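Local atomic coordinates of motility-associated killing factor MakB (Vibrio cholerae serotype O1, PDB entry 6W1W), a protein that is probably one component of a tripartite cytotoxin, similar in structure to alpha-pore-forming toxins and thought to act by making membrane pores. Residues S79-Y83 / L283-W287; A191-S195 / P337-K341. All blocks are in the same frame, centred on the assembly; numbering follows the deposited sequence.

Contact 1. Residues S79-Y83 / L283-W287; sequences SFINY and LSLLW
An aromatic cluster of F80, Y83 and W287 joins two nearly parallel helices of the long helical bundle, 69-90 and 276-302. The two segments' axes are 13.4 Å apart and inclined by 16°, a spacing bridged here by large rings. W287 supplies the reach: its CG lies anti to the carbonyl carbon (chi1 -63°), and the indole reaches across to helix 69-90, meeting F80 and Y83. Its CZ2 sits over the centre of the F80 ring, 3.6 Å from F80 CZ, with the planes tilted by 33°, neither a stack nor edge-to-face. With Y83 the arrangement is T-shaped: the indole presents its edge to the tyrosine face, and W287 CZ3 comes 3.7 Å from Y83 CG. The leucines pack on F80 from their own helix, their compact methyl groups filling in around a flat ring. L283 CD1 approaches obliquely at 3.8 Å from F80 CZ. Helix 316-333 also packs on F80 and adds W323, edge-to-face, to Y83. S79 is small enough to sit beside the indole, and its hydroxyl hydrogen-bonds I76 O. L286 CD2 meets the edge of the phenylalanine, 3.8 Å from F80 CE2.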
loop_
_atom_site.group_PDB
_atom_site.type_symbol
_atom_site.label_atom_id
_atom_site.label_comp_id
_atom_site.label_asym_id
_atom_site.label_seq_id
_atom_site.Cartn_x
_atom_site.Cartn_y
_atom_site.Cartn_z
ATOM N N SER A 79 8.334 13.762 -9.784
ATOM C CA SER A 79 8.864 13.470 -11.114
ATOM C C SER A 79 7.896 13.904 -12.208
ATOM O O SER A 79 8.331 14.340 -13.282
ATOM C CB SER A 79 9.193 11.982 -11.245
ATOM O OG SER A 79 8.023 11.187 -11.288
ATOM N N PHE A 80 6.590 13.805 -11.955
ATOM C CA PHE A 80 5.607 14.242 -12.939
ATOM C C PHE A 80 5.311 15.731 -12.827
ATOM O O PHE A 80 4.953 16.365 -13.827
ATOM C CB PHE A 80 4.316 13.435 -12.791
ATOM C CG PHE A 80 4.410 12.036 -13.329
ATOM C CD1 PHE A 80 4.861 10.998 -12.529
ATOM C CD2 PHE A 80 4.045 11.757 -14.636
ATOM C CE1 PHE A 80 4.950 9.708 -13.023
ATOM C CE2 PHE A 80 4.130 10.471 -15.133
ATOM C CZ PHE A 80 4.583 9.445 -14.325
ATOM N N ILE A 81 5.454 16.306 -11.632
ATOM C CA ILE A 81 5.225 17.737 -11.464
ATOM C C ILE A 81 6.369 18.539 -12.070
ATOM O O ILE A 81 6.147 19.478 -12.843
ATOM C CB ILE A 81 5.024 18.073 -9.975
ATOM C CG1 ILE A 81 3.729 17.443 -9.460
ATOM C CG2 ILE A 81 5.012 19.577 -9.766
ATOM C CD1 ILE A 81 3.473 17.702 -7.994
ATOM N N ASN A 82 7.611 18.178 -11.732
ATOM C CA ASN A 82 8.762 18.892 -12.274
ATOM C C ASN A 82 8.861 18.732 -13.787
ATOM O O ASN A 82 9.277 19.667 -14.483
ATOM C CB ASN A 82 10.048 18.407 -11.596
ATOM C CG ASN A 82 11.304 19.022 -12.205
ATOM O OD1 ASN A 82 11.566 20.215 -12.042
ATOM N ND2 ASN A 82 12.094 18.201 -12.893
ATOM N N TYR A 83 8.478 17.568 -14.318
ATOM C CA TYR A 83 8.610 17.355 -15.757
ATOM C C TYR A 83 7.670 18.258 -16.546
ATOM O O TYR A 83 8.041 18.769 -17.609
ATOM C CB TYR A 83 8.363 15.892 -16.116
ATOM C CG TYR A 83 8.543 15.620 -17.593
ATOM C CD1 TYR A 83 9.810 15.542 -18.157
ATOM C CD2 TYR A 83 7.449 15.462 -18.430
ATOM C CE1 TYR A 83 9.983 15.305 -19.510
ATOM C CE2 TYR A 83 7.612 15.223 -19.784
ATOM C CZ TYR A 83 8.878 15.145 -20.320
ATOM O OH TYR A 83 9.033 14.907 -21.667
ATOM N N LEU A 283 4.896 2.207 -15.134
ATOM C CA LEU A 283 5.180 3.630 -14.991
ATOM C C LEU A 283 6.534 3.984 -15.598
ATOM O O LEU A 283 6.691 5.053 -16.201
ATOM C CB LEU A 283 5.133 4.034 -13.519
ATOM C CG LEU A 283 5.069 5.542 -13.262
ATOM C CD1 LEU A 283 3.618 5.991 -13.095
ATOM C CD2 LEU A 283 5.921 5.938 -12.062
ATOM N N SER A 284 7.528 3.107 -15.438
ATOM C CA SER A 284 8.814 3.320 -16.096
ATOM C C SER A 284 8.661 3.280 -17.609
ATOM O O SER A 284 9.247 4.102 -18.324
ATOM C CB SER A 284 9.829 2.273 -15.631
ATOM O OG SER A 284 10.401 1.583 -16.731
ATOM N N LEU A 285 7.866 2.332 -18.116
ATOM C CA LEU A 285 7.591 2.281 -19.547
ATOM C C LEU A 285 6.918 3.558 -20.033
ATOM O O LEU A 285 7.068 3.928 -21.201
ATOM C CB LEU A 285 6.724 1.063 -19.873
ATOM C CG LEU A 285 6.278 0.897 -21.329
ATOM C CD1 LEU A 285 7.476 0.724 -22.255
ATOM C CD2 LEU A 285 5.307 -0.267 -21.474
ATOM N N LEU A 286 6.183 4.244 -19.153
ATOM C CA LEU A 286 5.557 5.504 -19.538
ATOM C C LEU A 286 6.607 6.543 -19.904
ATOM O O LEU A 286 6.495 7.224 -20.931
ATOM C CB LEU A 286 4.664 6.021 -18.411
ATOM C CG LEU A 286 3.996 7.353 -18.753
ATOM C CD1 LEU A 286 3.242 7.192 -20.050
ATOM C CD2 LEU A 286 3.071 7.820 -17.639
ATOM N N TRP A 287 7.638 6.685 -19.066
ATOM C CA TRP A 287 8.747 7.566 -19.408
ATOM C C TRP A 287 9.537 7.040 -20.602
ATOM O O TRP A 287 10.030 7.829 -21.416
ATOM C CB TRP A 287 9.685 7.727 -18.215
ATOM C CG TRP A 287 9.103 8.368 -16.997
ATOM C CD1 TRP A 287 8.965 7.800 -15.764
ATOM C CD2 TRP A 287 8.624 9.710 -16.876
ATOM N NE1 TRP A 287 8.419 8.703 -14.884
ATOM C CE2 TRP A 287 8.200 9.884 -15.544
ATOM C CE3 TRP A 287 8.506 10.780 -17.766
ATOM C CZ2 TRP A 287 7.665 11.082 -15.081
ATOM C CZ3 TRP A 287 7.975 11.971 -17.305
ATOM C CH2 TRP A 287 7.560 12.111 -15.976
#

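Contact 2. Residues A191-S195 / P337-K341; sequences AYIQS and PNVGK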
loop_
_atom_site.group_PDB
_atom_site.type_symbol
_atom_site.label_atom_id
_atom_site.label_comp_id
_atom_site.label_asym_id
_atom_site.label_seq_id
_atom_site.Cartn_x
_atom_site.Cartn_y
_atom_site.Cartn_z
ATOM N N ALA A 191 -12.365 13.200 -1.781
ATOM C CA ALA A 191 -11.327 13.057 -0.768
ATOM C C ALA A 191 -11.558 11.786 0.038
ATOM O O ALA A 191 -12.684 11.511 0.465
ATOM C CB ALA A 191 -11.302 14.270 0.161
ATOM N N TYR A 192 -10.490 11.025 0.247
ATOM C CA TYR A 192 -10.534 9.805 1.036
ATOM C C TYR A 192 -10.222 10.100 2.503
ATOM O O TYR A 192 -9.639 11.130 2.848
ATOM C CB TYR A 192 -9.560 8.766 0.467
ATOM C CG TYR A 192 -10.075 8.086 -0.786
ATOM C CD1 TYR A 192 -10.349 6.723 -0.805
ATOM C CD2 TYR A 192 -10.314 8.813 -1.943
ATOM C CE1 TYR A 192 -10.836 6.103 -1.951
ATOM C CE2 TYR A 192 -10.799 8.205 -3.088
ATOM C CZ TYR A 192 -11.058 6.853 -3.089
ATOM O OH TYR A 192 -11.543 6.266 -4.237
ATOM N N ILE A 193 -10.635 9.180 3.370
ATOM C CA ILE A 193 -10.435 9.298 4.807
ATOM C C ILE A 193 -9.753 8.033 5.300
ATOM O O ILE A 193 -10.252 6.925 5.076
ATOM C CB ILE A 193 -11.761 9.524 5.560
ATOM C CG1 ILE A 193 -12.310 10.918 5.255
ATOM C CG2 ILE A 193 -11.568 9.326 7.059
ATOM C CD1 ILE A 193 -13.567 11.261 6.020
ATOM N N GLN A 194 -8.619 8.201 5.972
ATOM C CA GLN A 194 -7.827 7.095 6.493
ATOM C C GLN A 194 -7.958 7.069 8.010
ATOM O O GLN A 194 -7.555 8.022 8.687
ATOM C CB GLN A 194 -6.364 7.234 6.066
ATOM C CG GLN A 194 -5.413 6.227 6.692
ATOM C CD GLN A 194 -4.028 6.284 6.077
ATOM O OE1 GLN A 194 -3.871 6.673 4.920
ATOM N NE2 GLN A 194 -3.014 5.901 6.850
ATOM N N SER A 195 -8.530 5.990 8.539
ATOM C CA SER A 195 -8.720 5.816 9.972
ATOM C C SER A 195 -8.110 4.492 10.404
ATOM O O SER A 195 -8.221 3.487 9.694
ATOM C CB SER A 195 -10.208 5.849 10.347
ATOM O OG SER A 195 -10.938 6.758 9.534
ATOM N N PRO A 337 -3.404 12.453 3.471
ATOM C CA PRO A 337 -4.788 11.991 3.611
ATOM C C PRO A 337 -5.425 12.527 4.882
ATOM O O PRO A 337 -4.751 12.801 5.879
ATOM C CB PRO A 337 -4.653 10.465 3.654
ATOM C CG PRO A 337 -3.276 10.234 4.192
ATOM C CD PRO A 337 -2.430 11.360 3.652
ATOM N N ASN A 338 -6.743 12.695 4.830
ATOM C CA ASN A 338 -7.479 13.135 6.006
ATOM C C ASN A 338 -7.479 12.028 7.050
ATOM O O ASN A 338 -7.782 10.869 6.746
ATOM C CB ASN A 338 -8.907 13.520 5.630
ATOM C CG ASN A 338 -8.962 14.496 4.470
ATOM O OD1 ASN A 338 -8.218 14.369 3.497
ATOM N ND2 ASN A 338 -9.846 15.483 4.573
ATOM N N VAL A 339 -7.125 12.379 8.280
ATOM C CA VAL A 339 -7.014 11.399 9.352
ATOM C C VAL A 339 -8.336 11.383 10.110
ATOM O O VAL A 339 -8.684 12.348 10.795
ATOM C CB VAL A 339 -5.837 11.711 10.281
ATOM C CG1 VAL A 339 -5.474 10.485 11.110
ATOM C CG2 VAL A 339 -4.643 12.189 9.474
ATOM N N GLY A 340 -9.078 10.288 9.967
ATOM C CA GLY A 340 -10.298 10.090 10.719
ATOM C C GLY A 340 -10.023 9.636 12.139
ATOM O O GLY A 340 -8.889 9.377 12.540
ATOM N N LYS A 341 -11.094 9.544 12.913
ATOM C CA LYS A 341 -10.959 9.114 14.297
ATOM C C LYS A 341 -10.746 7.605 14.342
ATOM O O LYS A 341 -11.477 6.860 13.676
ATOM C CB LYS A 341 -12.192 9.509 15.105
ATOM C CG LYS A 341 -12.528 10.993 15.037
ATOM C CD LYS A 341 -13.437 11.407 16.182
ATOM C CE LYS A 341 -13.729 12.899 16.158
ATOM N NZ LYS A 341 -14.482 13.333 17.371
#
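A short parallel pairing centred on Q194 opposite V339 joins strand 193-203 to the start of strand 338-346, in the middle of the mixed sheet and near the protein surface. Q194 provides both backbone bonds of the pair. Its N donates to N338 O at 2.9 Å in an almost straight bond (170° at the hydrogen), and its O accepts from G340 N at 3.0 Å, the donor lying 48° out of the carbonyl plane. One residue thus bonds to the two neighbours of V339, the usual parallel pattern, and the V339 CA-H points at the same oxygen, with V339 CA 3.5 Å from Q194 O. The flanking residues I193 and S195 make backbone bonds to T220 and L218 on the other neighbouring strand, 209-220, so the chain at 193-195 is gripped from both edges.

The side chains alternate. That of Q194 is extended, CG anti to the backbone N (chi1 173°), and runs alongside P337, bringing Q194 OE1 3.7 Å from P337 CG; the side chain also touches A217 and F219. I193 and N338 lie on the other face, where N338 CB packs 3.7 Å from Y192 O. A side chain on G340 would point toward the partner strand, into the space taken by I193 CG2, 3.9 Å from G340 N, and S195 OG, 3.6 Å from G340 CA. The Y192 side chain leads away, packs on Q185 and L186 of helix 183-187, and hydrogen-bonds through its hydroxyl to N180 O, which precedes that helix.

Strands 193-203 and 209-220 form a hairpin, consistent with the beta-tongue of ClyA-like toxins. The directional part of its pairing with 338-346 is carried here by two peptide hydrogen bonds, both on Q194.

From the N terminus, the chain passes through helix 69-90, which supplies residues 79-83, then the long helix 100-151 and helix 157-176, before entering the sheet at 191-195. It leaves by strand 209-220 and returns through several helices to 276-302, whose residues 283-287 close contact 1 after 199 intervening residues. Helix 316-333 follows, and the last part of the chain comes back to the sheet at 337-341, closing contact 2 over 141 residues. The two closures cross rather than nest. Contact 1 ties helices together in the bundle, whereas contact 2 joins strand 338-346, near the C-terminal end, to strand 193-203 of the hairpin; their centres lie 27 Å apart and they do not touch.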